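Local coordinates for protein CheA (PDB 6Y1Y) that probably relays signals from chemoreceptors to the flagellar motors as a histidine autokinase that passes phosphate to CheY or CheB, here represented by its coiled-coil dimerization domain, at residues B[36-39]-B[40-44]; B[63-67]-B[68-72]; B[111-114]-B[115-119]; B[121-124]-B[125-128]. One frame throughout, in Å; residues are numbered along the deposited sequence.

Interaction 1: residues B[36-39]-B[40-44]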
loop_
_atom_site.group_PDB
_atom_site.type_symbol
_atom_site.label_atom_id
_atom_site.label_comp_id
_atom_site.label_asym_id
_atom_site.label_seq_id
_atom_site.Cartn_x
_atom_site.Cartn_y
_atom_site.Cartn_z
ATOM N N GLU B 36 7.617 -3.997 -0.531
ATOM C CA GLU B 36 8.529 -3.470 0.486
ATOM C C GLU B 36 7.765 -2.796 1.617
ATOM O O GLU B 36 8.139 -2.916 2.791
ATOM C CB GLU B 36 9.499 -2.457 -0.130
ATOM C CG GLU B 36 10.466 -2.994 -1.170
ATOM C CD GLU B 36 11.286 -1.880 -1.808
ATOM O OE1 GLU B 36 10.972 -0.693 -1.557
ATOM O OE2 GLU B 36 12.238 -2.183 -2.559
ATOM N N LEU B 37 6.714 -2.051 1.274
ATOM C CA LEU B 37 5.905 -1.387 2.291
ATOM C C LEU B 37 5.157 -2.395 3.156
ATOM O O LEU B 37 5.019 -2.195 4.370
ATOM C CB LEU B 37 4.939 -0.409 1.623
ATOM C CG LEU B 37 5.587 0.907 1.175
ATOM C CD1 LEU B 37 4.683 1.674 0.225
ATOM C CD2 LEU B 37 5.908 1.760 2.395
ATOM N N TYR B 38 4.655 -3.479 2.563
ATOM C CA TYR B 38 4.044 -4.530 3.369
ATOM C C TYR B 38 5.046 -5.083 4.378
ATOM O O TYR B 38 4.739 -5.214 5.570
ATOM C CB TYR B 38 3.506 -5.651 2.461
ATOM C CG TYR B 38 3.060 -6.883 3.220
ATOM C CD1 TYR B 38 1.845 -6.911 3.895
ATOM C CD2 TYR B 38 3.868 -8.011 3.288
ATOM C CE1 TYR B 38 1.450 -8.035 4.611
ATOM C CE2 TYR B 38 3.479 -9.133 4.000
ATOM C CZ TYR B 38 2.266 -9.143 4.652
ATOM O OH TYR B 38 1.891 -10.265 5.368
ATOM N N ASP B 39 6.259 -5.406 3.913
ATOM C CA ASP B 39 7.279 -5.938 4.807
ATOM C C ASP B 39 7.619 -4.942 5.904
ATOM O O ASP B 39 7.851 -5.331 7.055
ATOM C CB ASP B 39 8.542 -6.299 4.023
ATOM C CG ASP B 39 8.364 -7.525 3.175
ATOM O OD1 ASP B 39 7.403 -8.287 3.410
ATOM O OD2 ASP B 39 9.196 -7.716 2.269
ATOM N N LYS B 40 7.710 -3.658 5.547
ATOM C CA LYS B 40 8.037 -2.622 6.519
ATOM C C LYS B 40 6.925 -2.495 7.546
ATOM O O LYS B 40 7.191 -2.384 8.750
ATOM C CB LYS B 40 8.269 -1.297 5.798
ATOM C CG LYS B 40 8.331 -0.088 6.693
ATOM C CD LYS B 40 9.622 -0.032 7.449
ATOM C CE LYS B 40 9.594 1.120 8.424
ATOM N NZ LYS B 40 10.693 0.981 9.393
ATOM N N PHE B 41 5.672 -2.552 7.096
ATOM C CA PHE B 41 4.569 -2.520 8.044
ATOM C C PHE B 41 4.636 -3.707 9.002
ATOM O O PHE B 41 4.427 -3.551 10.212
ATOM C CB PHE B 41 3.216 -2.495 7.338
ATOM C CG PHE B 41 2.084 -2.527 8.315
ATOM C CD1 PHE B 41 1.625 -1.346 8.883
ATOM C CD2 PHE B 41 1.553 -3.737 8.751
ATOM C CE1 PHE B 41 0.618 -1.365 9.829
ATOM C CE2 PHE B 41 0.550 -3.764 9.702
ATOM C CZ PHE B 41 0.080 -2.572 10.244
ATOM N N GLN B 42 4.890 -4.907 8.475
ATOM C CA GLN B 42 4.948 -6.089 9.327
ATOM C C GLN B 42 6.040 -5.959 10.377
ATOM O O GLN B 42 5.819 -6.226 11.567
ATOM C CB GLN B 42 5.163 -7.332 8.469
ATOM C CG GLN B 42 3.968 -7.650 7.612
ATOM C CD GLN B 42 2.807 -8.148 8.435
ATOM O OE1 GLN B 42 2.120 -7.370 9.109
ATOM N NE2 GLN B 42 2.586 -9.459 8.400
ATOM N N ASN B 43 7.223 -5.509 9.966
ATOM C CA ASN B 43 8.312 -5.390 10.926
ATOM C C ASN B 43 8.004 -4.322 11.965
ATOM O O ASN B 43 8.158 -4.547 13.172
ATOM C CB ASN B 43 9.618 -5.075 10.204
ATOM C CG ASN B 43 10.155 -6.257 9.421
ATOM O OD1 ASN B 43 9.859 -7.412 9.737
ATOM N ND2 ASN B 43 10.940 -5.974 8.385
ATOM N N SER B 44 7.543 -3.153 11.517
ATOM C CA SER B 44 7.256 -2.073 12.455
ATOM C C SER B 44 6.042 -2.370 13.330
ATOM O O SER B 44 6.009 -1.931 14.490
ATOM C CB SER B 44 7.074 -0.759 11.706
ATOM O OG SER B 44 8.334 -0.284 11.254
HETATM O O HOH W 1 8.370 -8.341 7.357
#

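Interaction 2: residues B[63-67]-B[68-72]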
loop_
_atom_site.group_PDB
_atom_site.type_symbol
_atom_site.label_atom_id
_atom_site.label_comp_id
_atom_site.label_asym_id
_atom_site.label_seq_id
_atom_site.Cartn_x
_atom_site.Cartn_y
_atom_site.Cartn_z
ATOM N N LEU B 63 2.877 3.394 38.777
ATOM C CA LEU B 63 2.053 4.047 39.791
ATOM C C LEU B 63 2.342 3.462 41.161
ATOM O O LEU B 63 2.489 4.197 42.146
ATOM C CB LEU B 63 0.572 3.877 39.451
ATOM C CG LEU B 63 0.105 4.599 38.194
ATOM C CD1 LEU B 63 -1.268 4.088 37.730
ATOM C CD2 LEU B 63 0.094 6.096 38.444
ATOM N N GLU B 64 2.426 2.132 41.240
ATOM C CA GLU B 64 2.800 1.483 42.491
ATOM C C GLU B 64 4.163 1.965 42.977
ATOM O O GLU B 64 4.350 2.231 44.168
ATOM C CB GLU B 64 2.800 -0.033 42.303
ATOM C CG GLU B 64 2.848 -0.836 43.584
ATOM C CD GLU B 64 2.228 -2.208 43.409
ATOM O OE1 GLU B 64 2.789 -3.018 42.637
ATOM O OE2 GLU B 64 1.183 -2.475 44.040
ATOM N N LYS B 65 5.126 2.100 42.066
ATOM C CA LYS B 65 6.463 2.522 42.471
ATOM C C LYS B 65 6.467 3.957 42.992
ATOM O O LYS B 65 7.226 4.284 43.911
ATOM C CB LYS B 65 7.445 2.320 41.321
ATOM C CG LYS B 65 7.658 0.837 41.038
ATOM C CD LYS B 65 8.514 0.598 39.821
ATOM C CE LYS B 65 9.254 -0.726 39.926
ATOM N NZ LYS B 65 9.176 -1.292 41.301
ATOM N N ILE B 66 5.668 4.844 42.398
ATOM C CA ILE B 66 5.557 6.191 42.947
ATOM C C ILE B 66 5.064 6.124 44.390
ATOM O O ILE B 66 5.591 6.810 45.280
ATOM C CB ILE B 66 4.630 7.054 42.069
ATOM C CG1 ILE B 66 5.306 7.389 40.736
ATOM C CG2 ILE B 66 4.226 8.331 42.802
ATOM C CD1 ILE B 66 4.353 7.953 39.700
ATOM N N GLN B 67 4.076 5.264 44.651
ATOM C CA GLN B 67 3.543 5.105 46.002
ATOM C C GLN B 67 4.561 4.503 46.952
ATOM O O GLN B 67 4.514 4.768 48.161
ATOM C CB GLN B 67 2.299 4.227 45.976
ATOM C CG GLN B 67 1.078 4.971 45.586
ATOM C CD GLN B 67 0.965 6.312 46.274
ATOM O OE1 GLN B 67 1.333 7.342 45.705
ATOM N NE2 GLN B 67 0.457 6.311 47.500
ATOM N N GLN B 68 5.471 3.686 46.439
ATOM C CA GLN B 68 6.512 3.109 47.271
ATOM C C GLN B 68 7.680 4.062 47.490
ATOM O O GLN B 68 8.637 3.692 48.177
ATOM C CB GLN B 68 6.994 1.793 46.653
ATOM C CG GLN B 68 5.892 0.735 46.579
ATOM C CD GLN B 68 6.241 -0.437 45.682
ATOM O OE1 GLN B 68 7.268 -0.433 45.006
ATOM N NE2 GLN B 68 5.384 -1.454 45.679
ATOM N N GLY B 69 7.617 5.279 46.955
ATOM C CA GLY B 69 8.640 6.272 47.200
ATOM C C GLY B 69 9.742 6.393 46.171
ATOM O O GLY B 69 10.754 7.039 46.458
ATOM N N TYR B 70 9.600 5.778 44.999
ATOM C CA TYR B 70 10.607 5.896 43.951
ATOM C C TYR B 70 10.754 7.346 43.485
ATOM O O TYR B 70 9.864 8.183 43.669
ATOM C CB TYR B 70 10.240 5.021 42.749
ATOM C CG TYR B 70 10.684 3.575 42.822
ATOM C CD1 TYR B 70 10.219 2.724 43.817
ATOM C CD2 TYR B 70 11.545 3.049 41.862
ATOM C CE1 TYR B 70 10.611 1.391 43.863
ATOM C CE2 TYR B 70 11.937 1.729 41.899
ATOM C CZ TYR B 70 11.472 0.903 42.901
ATOM O OH TYR B 70 11.875 -0.416 42.927
ATOM N N ASP B 71 11.920 7.656 42.918
ATOM C CA ASP B 71 12.127 8.971 42.316
ATOM C C ASP B 71 11.072 9.188 41.230
ATOM O O ASP B 71 11.043 8.463 40.224
ATOM C CB ASP B 71 13.546 9.040 41.738
ATOM C CG ASP B 71 13.907 10.411 41.168
ATOM O OD1 ASP B 71 13.051 11.079 40.550
ATOM O OD2 ASP B 71 15.079 10.818 41.319
ATOM N N ILE B 72 10.203 10.186 41.437
ATOM C CA ILE B 72 9.077 10.390 40.528
ATOM C C ILE B 72 9.518 10.917 39.161
ATOM O O ILE B 72 8.897 10.603 38.145
ATOM C CB ILE B 72 8.007 11.296 41.157
ATOM C CG1 ILE B 72 6.653 11.026 40.500
ATOM C CG2 ILE B 72 8.359 12.758 41.010
ATOM C CD1 ILE B 72 5.466 11.326 41.365
HETATM O O HOH W 2 7.548 8.764 45.033
#

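Interaction 3: residues B[111-114]-B[115-119]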
loop_
_atom_site.group_PDB
_atom_site.type_symbol
_atom_site.label_atom_id
_atom_site.label_comp_id
_atom_site.label_asym_id
_atom_site.label_seq_id
_atom_site.Cartn_x
_atom_site.Cartn_y
_atom_site.Cartn_z
ATOM N N LEU B 111 -1.600 4.087 -18.538
ATOM C CA LEU B 111 -1.937 2.844 -19.219
ATOM C C LEU B 111 -3.323 2.918 -19.834
ATOM O O LEU B 111 -3.537 2.432 -20.950
ATOM C CB LEU B 111 -1.842 1.669 -18.249
ATOM C CG LEU B 111 -2.202 0.318 -18.871
ATOM C CD1 LEU B 111 -1.244 -0.022 -19.987
ATOM C CD2 LEU B 111 -2.195 -0.764 -17.815
ATOM N N GLY B 112 -4.277 3.531 -19.127
ATOM C CA GLY B 112 -5.601 3.710 -19.704
ATOM C C GLY B 112 -5.570 4.525 -20.982
ATOM O O GLY B 112 -6.225 4.176 -21.968
ATOM N N ARG B 113 -4.782 5.600 -21.001
ATOM C CA ARG B 113 -4.677 6.410 -22.211
ATOM C C ARG B 113 -4.036 5.615 -23.341
ATOM O O ARG B 113 -4.527 5.625 -24.477
ATOM C CB ARG B 113 -3.885 7.688 -21.934
ATOM C CG ARG B 113 -3.756 8.581 -23.164
ATOM C CD ARG B 113 -2.709 9.670 -22.990
ATOM N NE ARG B 113 -1.387 9.134 -22.678
ATOM C CZ ARG B 113 -0.569 8.578 -23.569
ATOM N NH1 ARG B 113 -0.933 8.475 -24.844
ATOM N NH2 ARG B 113 0.619 8.126 -23.186
ATOM N N ILE B 114 -2.947 4.908 -23.043
ATOM C CA ILE B 114 -2.265 4.127 -24.069
ATOM C C ILE B 114 -3.186 3.038 -24.605
ATOM O O ILE B 114 -3.251 2.802 -25.819
ATOM C CB ILE B 114 -0.953 3.545 -23.512
ATOM C CG1 ILE B 114 0.018 4.672 -23.161
ATOM C CG2 ILE B 114 -0.315 2.604 -24.524
ATOM C CD1 ILE B 114 1.057 4.245 -22.160
ATOM N N SER B 115 -3.929 2.373 -23.715
ATOM C CA SER B 115 -4.796 1.281 -24.146
ATOM C C SER B 115 -5.892 1.778 -25.080
ATOM O O SER B 115 -6.258 1.087 -26.037
ATOM C CB SER B 115 -5.406 0.577 -22.935
ATOM O OG SER B 115 -6.459 1.340 -22.379
ATOM N N GLY B 116 -6.425 2.974 -24.823
ATOM C CA GLY B 116 -7.376 3.562 -25.753
ATOM C C GLY B 116 -6.764 3.821 -27.116
ATOM O O GLY B 116 -7.388 3.562 -28.150
ATOM N N GLU B 117 -5.531 4.326 -27.139
ATOM C CA GLU B 117 -4.847 4.569 -28.403
ATOM C C GLU B 117 -4.521 3.262 -29.115
ATOM O O GLU B 117 -4.621 3.178 -30.345
ATOM C CB GLU B 117 -3.575 5.381 -28.163
ATOM C CG GLU B 117 -3.821 6.834 -27.783
ATOM C CD GLU B 117 -2.551 7.667 -27.830
ATOM O OE1 GLU B 117 -1.571 7.308 -27.144
ATOM O OE2 GLU B 117 -2.532 8.680 -28.560
ATOM N N LEU B 118 -4.106 2.238 -28.363
ATOM C CA LEU B 118 -3.843 0.931 -28.962
ATOM C C LEU B 118 -5.093 0.364 -29.615
ATOM O O LEU B 118 -5.023 -0.225 -30.701
ATOM C CB LEU B 118 -3.317 -0.044 -27.911
ATOM C CG LEU B 118 -1.839 0.011 -27.526
ATOM C CD1 LEU B 118 -1.630 -0.796 -26.252
ATOM C CD2 LEU B 118 -0.941 -0.502 -28.639
ATOM N N GLN B 119 -6.245 0.516 -28.959
ATOM C CA GLN B 119 -7.476 -0.058 -29.489
ATOM C C GLN B 119 -7.806 0.543 -30.846
ATOM O O GLN B 119 -8.047 -0.181 -31.819
ATOM C CB GLN B 119 -8.618 0.169 -28.504
ATOM C CG GLN B 119 -9.883 -0.597 -28.817
ATOM C CD GLN B 119 -10.674 -0.915 -27.564
ATOM O OE1 GLN B 119 -10.478 -1.959 -26.941
ATOM N NE2 GLN B 119 -11.566 -0.009 -27.180
#

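Interaction 4: residues B[121-124]-B[125-128]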
loop_
_atom_site.group_PDB
_atom_site.type_symbol
_atom_site.label_atom_id
_atom_site.label_comp_id
_atom_site.label_asym_id
_atom_site.label_seq_id
_atom_site.Cartn_x
_atom_site.Cartn_y
_atom_site.Cartn_z
ATOM N N GLY B 121 -5.695 2.259 -32.737
ATOM C CA GLY B 121 -4.568 2.063 -33.636
ATOM C C GLY B 121 -4.569 0.701 -34.304
ATOM O O GLY B 121 -4.345 0.587 -35.512
ATOM N N VAL B 122 -4.809 -0.355 -33.527
ATOM C CA VAL B 122 -4.780 -1.697 -34.097
ATOM C C VAL B 122 -5.990 -1.929 -34.991
ATOM O O VAL B 122 -5.898 -2.645 -35.997
ATOM C CB VAL B 122 -4.675 -2.753 -32.982
ATOM C CG1 VAL B 122 -4.794 -4.155 -33.550
ATOM C CG2 VAL B 122 -3.338 -2.605 -32.259
ATOM N N MET B 123 -7.122 -1.289 -34.692
ATOM C CA MET B 123 -8.306 -1.545 -35.506
ATOM C C MET B 123 -8.191 -0.872 -36.862
ATOM O O MET B 123 -8.614 -1.434 -37.880
ATOM C CB MET B 123 -9.556 -1.019 -34.799
ATOM C CG MET B 123 -10.095 -1.866 -33.655
ATOM S SD MET B 123 -11.409 -1.009 -32.745
ATOM C CE MET B 123 -12.855 -1.576 -33.631
ATOM N N LYS B 124 -7.534 0.281 -36.908
ATOM C CA LYS B 124 -7.409 1.057 -38.133
ATOM C C LYS B 124 -6.310 0.571 -39.067
ATOM O O LYS B 124 -6.293 0.991 -40.229
ATOM C CB LYS B 124 -7.211 2.534 -37.792
ATOM C CG LYS B 124 -8.528 3.242 -37.476
ATOM C CD LYS B 124 -9.632 2.831 -38.466
ATOM C CE LYS B 124 -11.035 3.119 -37.934
ATOM N NZ LYS B 124 -11.323 2.441 -36.641
ATOM N N ILE B 125 -5.386 -0.278 -38.608
ATOM C CA ILE B 125 -4.410 -0.814 -39.552
ATOM C C ILE B 125 -5.075 -1.771 -40.532
ATOM O O ILE B 125 -4.561 -1.982 -41.635
ATOM C CB ILE B 125 -3.225 -1.497 -38.837
ATOM C CG1 ILE B 125 -3.670 -2.789 -38.144
ATOM C CG2 ILE B 125 -2.543 -0.534 -37.878
ATOM C CD1 ILE B 125 -2.532 -3.724 -37.804
ATOM N N ARG B 126 -6.197 -2.386 -40.148
ATOM C CA ARG B 126 -6.890 -3.351 -41.005
ATOM C C ARG B 126 -7.482 -2.669 -42.232
ATOM O O ARG B 126 -8.379 -1.826 -42.122
ATOM C CB ARG B 126 -7.982 -4.068 -40.221
ATOM C CG ARG B 126 -7.462 -4.961 -39.110
ATOM C CD ARG B 126 -8.617 -5.512 -38.308
ATOM N NE ARG B 126 -9.426 -4.423 -37.780
ATOM C CZ ARG B 126 -10.601 -4.581 -37.187
ATOM N NH1 ARG B 126 -11.119 -5.796 -37.033
ATOM N NH2 ARG B 126 -11.256 -3.518 -36.747
ATOM N N MET B 127 -6.959 -3.009 -43.402
ATOM C CA MET B 127 -7.474 -2.503 -44.662
ATOM C C MET B 127 -7.943 -3.668 -45.521
ATOM O O MET B 127 -7.458 -4.795 -45.389
ATOM C CB MET B 127 -6.418 -1.668 -45.397
ATOM C CG MET B 127 -5.893 -0.524 -44.542
ATOM S SD MET B 127 -4.713 0.546 -45.378
ATOM C CE MET B 127 -3.779 -0.628 -46.353
ATOM N N VAL B 128 -8.905 -3.388 -46.390
ATOM C CA VAL B 128 -9.293 -4.303 -47.460
ATOM C C VAL B 128 -8.494 -3.914 -48.698
ATOM O O VAL B 128 -7.929 -2.811 -48.727
ATOM C CB VAL B 128 -10.806 -4.267 -47.709
ATOM C CG1 VAL B 128 -11.526 -4.583 -46.417
ATOM C CG2 VAL B 128 -11.219 -2.915 -48.267
#

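Interaction 1: residues B[36-39]-B[40-44]
Tyr-38 and Gln-42 meet one turn apart on helix 7-67, the long helix of the CheA dimerization domain, in an i to i+4 CH-pi contact. Gln-42 CG lies over one face of the Tyr-38 ring, 3.9 Å from its centroid and toward the rim. A bend at chi2 (-70°) carries the amide of Gln-42 toward the hydroxyl end of the ring, so that the amide and ring planes stand 30° apart and Gln-42 NE2 comes to 3.2 Å from Tyr-38 OH.

Regular alpha-helical bonds carry the backbone: Lys-40 N to Glu-36 O, Phe-41 N to Leu-37 O, Gln-42 N to Tyr-38 O and Asn-43 N to Asp-39 O.

The buried side of the helix packs in the dimer interface. Phe-41 meets Phe-90 of its own chain and both Phe-90 and Phe-93 of the second subunit, while Leu-37 packs on Phe-93 and Ala-100 of its own chain's helix 93-125 and on Met-97 of the second subunit. Gln-42 lies against Asp-94 and Tyr-38 against Lys-98, both of the second subunit.

Water links the exposed face: one molecule donates to Asp-39 O at 3.1 Å and, weakly, to Asn-43 OD1 at 3.0 Å.

Interaction 2: residues B[63-67]-B[68-72]
Lys-65 lays its aliphatic chain over one face of the Tyr-70 ring, with CB 4.0 Å from the ring centroid and 20° off the normal, a CH-pi contact displaced toward the rim. The chain runs on across the ring, and a nearly eclipsed chi4 (-12°) turns the amine toward the phenol, where Lys-65 NZ makes a weak hydrogen bond of 3.3 Å to Tyr-70 OH.

The backbone between these two residues ends the helix in a Schellman motif. Gly-69 has a positive phi of 95°, and two bonds return to the last turn: Tyr-70 N reaches Lys-65 O at 3.0 Å, and Gly-69 N reaches Ile-66 O at 3.0 Å from above the carbonyl plane. A water donates to both Ile-66 O and Tyr-70 O, bridging the helix end to the departing chain. Just before the glycine, Gln-68 N bonds to Glu-64 O, and the extended Gln-68 side chain sets NE2 3.3 Å from Glu-64 CG; its amide is almost parallel to the Glu-64 carboxylate.

Ile-66 and Ile-72, which flank the turn in sequence, make a hydrophobic touch, CG2 of Ile-66 lying 3.5 Å from CD1 of Ile-72.

Asp-71 takes the N-cap position of the next helix, with OD1 weakly bonded to Asn-73 N. The turn thus joins helix 7-67 to helix 72-87, whose Ile-75 packs against Lys-65 and Ile-66; on the dimer side Ile-66 meets Leu-63 and Glu-64 meets Ile-72 of the second subunit.

Interaction 3: residues B[111-114]-B[115-119]
Arg-113 and Glu-117 form an i to i+4 salt bridge along helix 93-125, one of the long helices of the dimeric coiled-coil bundle of CheA, where a charged pair and a hydrophobic pair lie on the same two turns. NH1 of Arg-113 reaches OE1 of Glu-117 at 2.7 Å. The oxygen arrives at the edge of the guanidinium, near its plane, yet the carboxylate is turned 77° against that plane, so one oxygen makes the close contact and OE2 stays farther away. The bend of Arg-113 at chi3 (57°) swings the guanidinium across the helix surface, with NH1 directed forward to Glu-117, and its NH2 has two further partners, Glu-19 of helix 7-67 and Asn-110. The arginine thereby ties its own helix to the neighbouring one, and several acceptors fix the rotation of its flat head.

Ile-114 and Leu-118 point the same way, side by side, with CG2 of Ile-114 4.0 Å from CD1 of Leu-118. Both press on Thr-20 of helix 7-67, and Leu-118 also packs on Val-17 of the second subunit, placing this ridge in the core of the bundle. Leu-111 and Ser-115 face Leu-27 and Lys-24 of that subunit.

The hydroxyl of buried Ser-115 donates back to the helix. With chi1 at 77°, OG sits between the backbone N and the carbonyl carbon and bonds to Gly-112 O at 2.9 Å; Gly-116 N reaches this same oxygen at 3.1 Å, from the same face of its carbonyl plane.

Interaction 4: residues B[121-124]-B[125-128]
The guanidinium of Arg-126 has Met-123 O at its edge and in its plane, within a C-terminal turn where helix 93-125 of the coiled-coil bundle gives way to an extended tail. Arg-126 NE donates to Met-123 O at 3.1 Å in a nearly straight bond (170° at the hydrogen), directed at a lone pair in the carbonyl plane. Arg-126 N adds a weak bond of 3.4 Å to the same oxygen, so the carbonyl is gripped by both the backbone and the side chain of one residue. The bend at chi3 (-57°) folds the arginine back to reach it. Val-122 O approaches the guanidinium obliquely.

Met-123 runs beside Arg-126 and points the same way, its CB 3.6 Å from Arg-126 NH2, so the methylene chain flanks the charged head. Both residues pack on Leu-14 of the second subunit, and Arg-126 also touches Leu-3 near the start of its own chain.

Ile-125, buried, faces the bundle. It lies against Arg-9, Ile-10 and Leu-13 of helix 7-67 and against Ile-10 of the second subunit, while Val-122 meets Leu-13 and, in that subunit, Leu-14. These contacts join the end of helix 93-125 to the start of helix 7-67 in both subunits.

The bond from Ile-125 N to Gly-121 O is weak. The Ile-125 branches straddle the turn's carbonyls: CG2 lies 3.2 Å from Gly-121 O, and CG1 lies 3.1 Å from Val-122 O.

The four contacts follow one another along the chain and spread over the length of an elongated helical domain. Interactions 1 and 2 share helix 7-67, the first near its middle and the second at its C-terminal end, their centres 38 Å apart. Interactions 3 and 4 share helix 93-125, with centres 15 Å apart and segments almost adjoining. Interactions 2 and 4 lie on opposite sides of the chain's centre, their centres 84 Å apart. Every contact touches the second subunit, so the dimer interface runs the length of the bundle, from the turn between helices 7-67 and 72-87 to the end near both termini, as befits a coiled-coil dimerization domain.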